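Local coordinates for membrane-associated lipoprotein (Ureaplasma parvum, PDB 3K63) that is of unknown function but is predicted to be membrane-anchored through a lipid, this chain being its Lipoprotein_17 domain, which may take part in lipid binding, at residues A[104-107]-A[108-112]. Sequence-based numbering, arbitrary orientation.
Sequences KSNP and YGVDE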
ATOM      1  N   LYS A 104       5.107   6.527   8.333  1.00 48.62           N
ATOM      2  CA  LYS A 104       5.720   6.870   9.608  1.00 46.72           C
ATOM      3  C   LYS A 104       6.671   5.759  10.052  1.00 51.49           C
ATOM      4  O   LYS A 104       6.479   4.590   9.714  1.00 52.97           O
ATOM      5  CB  LYS A 104       4.643   7.074  10.663  1.00 47.58           C
ATOM      6  CG  LYS A 104       5.202   7.412  12.019  1.00 48.62           C
ATOM      7  CD  LYS A 104       4.165   8.137  12.843  1.00 48.14           C
ATOM      8  CE  LYS A 104       4.698   8.479  14.215  1.00 45.67           C
ATOM      9  NZ  LYS A 104       3.643   9.097  15.064  1.00 50.71           N
ATOM     10  N   SER A 105       7.706   6.119  10.804  1.00 56.06           N
ATOM     11  CA  SER A 105       8.676   5.130  11.293  1.00 54.88           C
ATOM     12  C   SER A 105       9.307   5.577  12.610  1.00 57.56           C
ATOM     13  O   SER A 105       9.210   6.744  12.992  1.00 59.06           O
ATOM     14  CB  SER A 105       9.779   4.929  10.260  1.00 52.25           C
ATOM     15  OG  SER A 105      10.495   6.136  10.071  1.00 46.90           O
ATOM     16  N   ASN A 106       9.919   4.630  13.311  1.00 60.87           N
ATOM     17  CA  ASN A 106      10.602   4.910  14.562  1.00 63.06           C
ATOM     18  C   ASN A 106      11.807   3.975  14.530  1.00 64.15           C
ATOM     19  O   ASN A 106      11.685   2.805  14.154  1.00 63.45           O
ATOM     20  CB  ASN A 106       9.686   4.641  15.770  1.00 60.31           C
ATOM     21  CG  ASN A 106       9.820   3.237  16.329  1.00 63.64           C
ATOM     22  OD1 ASN A 106       9.237   2.283  15.810  1.00 63.85           O
ATOM     23  ND2 ASN A 106      10.585   3.110  17.417  1.00 64.89           N
ATOM     24  N   PRO A 107      12.984   4.477  14.926  1.00 68.55           N
ATOM     25  CA  PRO A 107      14.257   3.742  14.951  1.00 67.71           C
ATOM     26  C   PRO A 107      14.308   2.317  15.517  1.00 67.31           C
ATOM     27  O   PRO A 107      15.160   1.540  15.104  1.00 69.89           O
ATOM     28  CB  PRO A 107      15.179   4.702  15.691  1.00 63.98           C
ATOM     29  CG  PRO A 107      14.248   5.295  16.702  1.00 70.12           C
ATOM     30  CD  PRO A 107      13.027   5.607  15.871  1.00 68.99           C
ATOM     31  N   TYR A 108      13.408   1.957  16.426  1.00 67.33           N
ATOM     32  CA  TYR A 108      13.428   0.608  16.980  1.00 66.81           C
ATOM     33  C   TYR A 108      12.319  -0.302  16.451  1.00 66.81           C
ATOM     34  O   TYR A 108      12.296  -1.503  16.738  1.00 67.21           O
ATOM     35  CB  TYR A 108      13.344   0.657  18.508  1.00 74.37           C
ATOM     36  CG  TYR A 108      14.328   1.599  19.141  1.00 76.31           C
ATOM     37  CD1 TYR A 108      15.640   1.654  18.686  1.00 78.43           C
ATOM     38  CD2 TYR A 108      13.958   2.421  20.205  1.00 78.00           C
ATOM     39  CE1 TYR A 108      16.565   2.500  19.271  1.00 80.74           C
ATOM     40  CE2 TYR A 108      14.878   3.273  20.800  1.00 82.66           C
ATOM     41  CZ  TYR A 108      16.180   3.306  20.330  1.00 86.04           C
ATOM     42  OH  TYR A 108      17.101   4.130  20.934  1.00 97.10           O
ATOM     43  N   GLY A 109      11.377   0.280  15.717  1.00 58.71           N
ATOM     44  CA  GLY A 109      10.295  -0.506  15.158  1.00 58.08           C
ATOM     45  C   GLY A 109       9.140  -0.778  16.101  1.00 54.76           C
ATOM     46  O   GLY A 109       8.258  -1.570  15.794  1.00 55.14           O
ATOM     47  N   VAL A 110       9.140  -0.140  17.261  1.00 56.41           N
ATOM     48  CA  VAL A 110       8.059  -0.349  18.218  1.00 56.37           C
ATOM     49  C   VAL A 110       6.747   0.084  17.559  1.00 54.97           C
ATOM     50  O   VAL A 110       6.741   1.052  16.810  1.00 53.65           O
ATOM     51  CB  VAL A 110       8.323   0.467  19.518  1.00 55.87           C
ATOM     52  CG1 VAL A 110       8.704   1.887  19.156  1.00 62.14           C
ATOM     53  CG2 VAL A 110       7.097   0.455  20.420  1.00 56.94           C
ATOM     54  N   ASP A 111       5.645  -0.624  17.816  1.00 53.60           N
ATOM     55  CA  ASP A 111       4.364  -0.271  17.197  1.00 53.51           C
ATOM     56  C   ASP A 111       3.498   0.688  18.018  1.00 51.15           C
ATOM     57  O   ASP A 111       3.847   1.051  19.143  1.00 53.63           O
ATOM     58  CB  ASP A 111       3.551  -1.532  16.856  1.00 50.46           C
ATOM     59  CG  ASP A 111       3.045  -2.263  18.092  1.00 57.19           C
ATOM     60  OD1 ASP A 111       3.214  -1.740  19.218  1.00 57.38           O
ATOM     61  OD2 ASP A 111       2.463  -3.365  17.936  1.00 57.66           O
ATOM     62  N   GLU A 112       2.360   1.069  17.436  1.00 49.89           N
ATOM     63  CA  GLU A 112       1.415   2.005  18.042  1.00 54.04           C
ATOM     64  C   GLU A 112       0.917   1.614  19.436  1.00 57.53           C
ATOM     65  O   GLU A 112       0.308   2.425  20.133  1.00 53.78           O
ATOM     66  CB  GLU A 112       0.203   2.199  17.122  1.00 49.50           C
ATOM     67  CG  GLU A 112      -0.681   0.966  17.035  1.00 48.34           C
ATOM     68  CD  GLU A 112      -0.225  -0.003  15.961  1.00 49.75           C
ATOM     69  OE1 GLU A 112       0.987  -0.040  15.660  1.00 49.73           O
ATOM     70  OE2 GLU A 112      -1.078  -0.738  15.420  1.00 52.42           O
TER
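A type I beta turn from N106 to G109 reverses the chain in the loop that follows strand 93-100. P107 and Y108 are its two central residues. The turn is closed by one backbone hydrogen bond, from G109 N to N106 O, at 3.0 Å. The bond is bent, with an N-H...O angle of 147°, and the donor sits well above the carbonyl plane of N106. The proline ring restricts phi of P107 to the range that the first central position of a type I turn needs. P107 also packs on the next side chain. Its CG lies 4.3 Å from the centre of the Y108 ring, almost on the ring normal, and makes a CH-pi contact over one face. The ring is placed there by chi1 of -50°, with CG of Y108 anti to its own carbonyl carbon. P107 CB adds an apolar contact to Y108 CD1 at 4.3 Å. The N106 side chain is directed at the backbone of G109 and V110. G109 has positive phi (83°). Its carbonyl O is hydrogen-bonded by N74 of helix 70-76, and the backbone of N106 also bonds to N74, so both ends of the turn are tied to that helix. This is a surface Asn-Pro-Tyr-Gly type I turn, with proline at its first central position and a positive-phi glycine at its last.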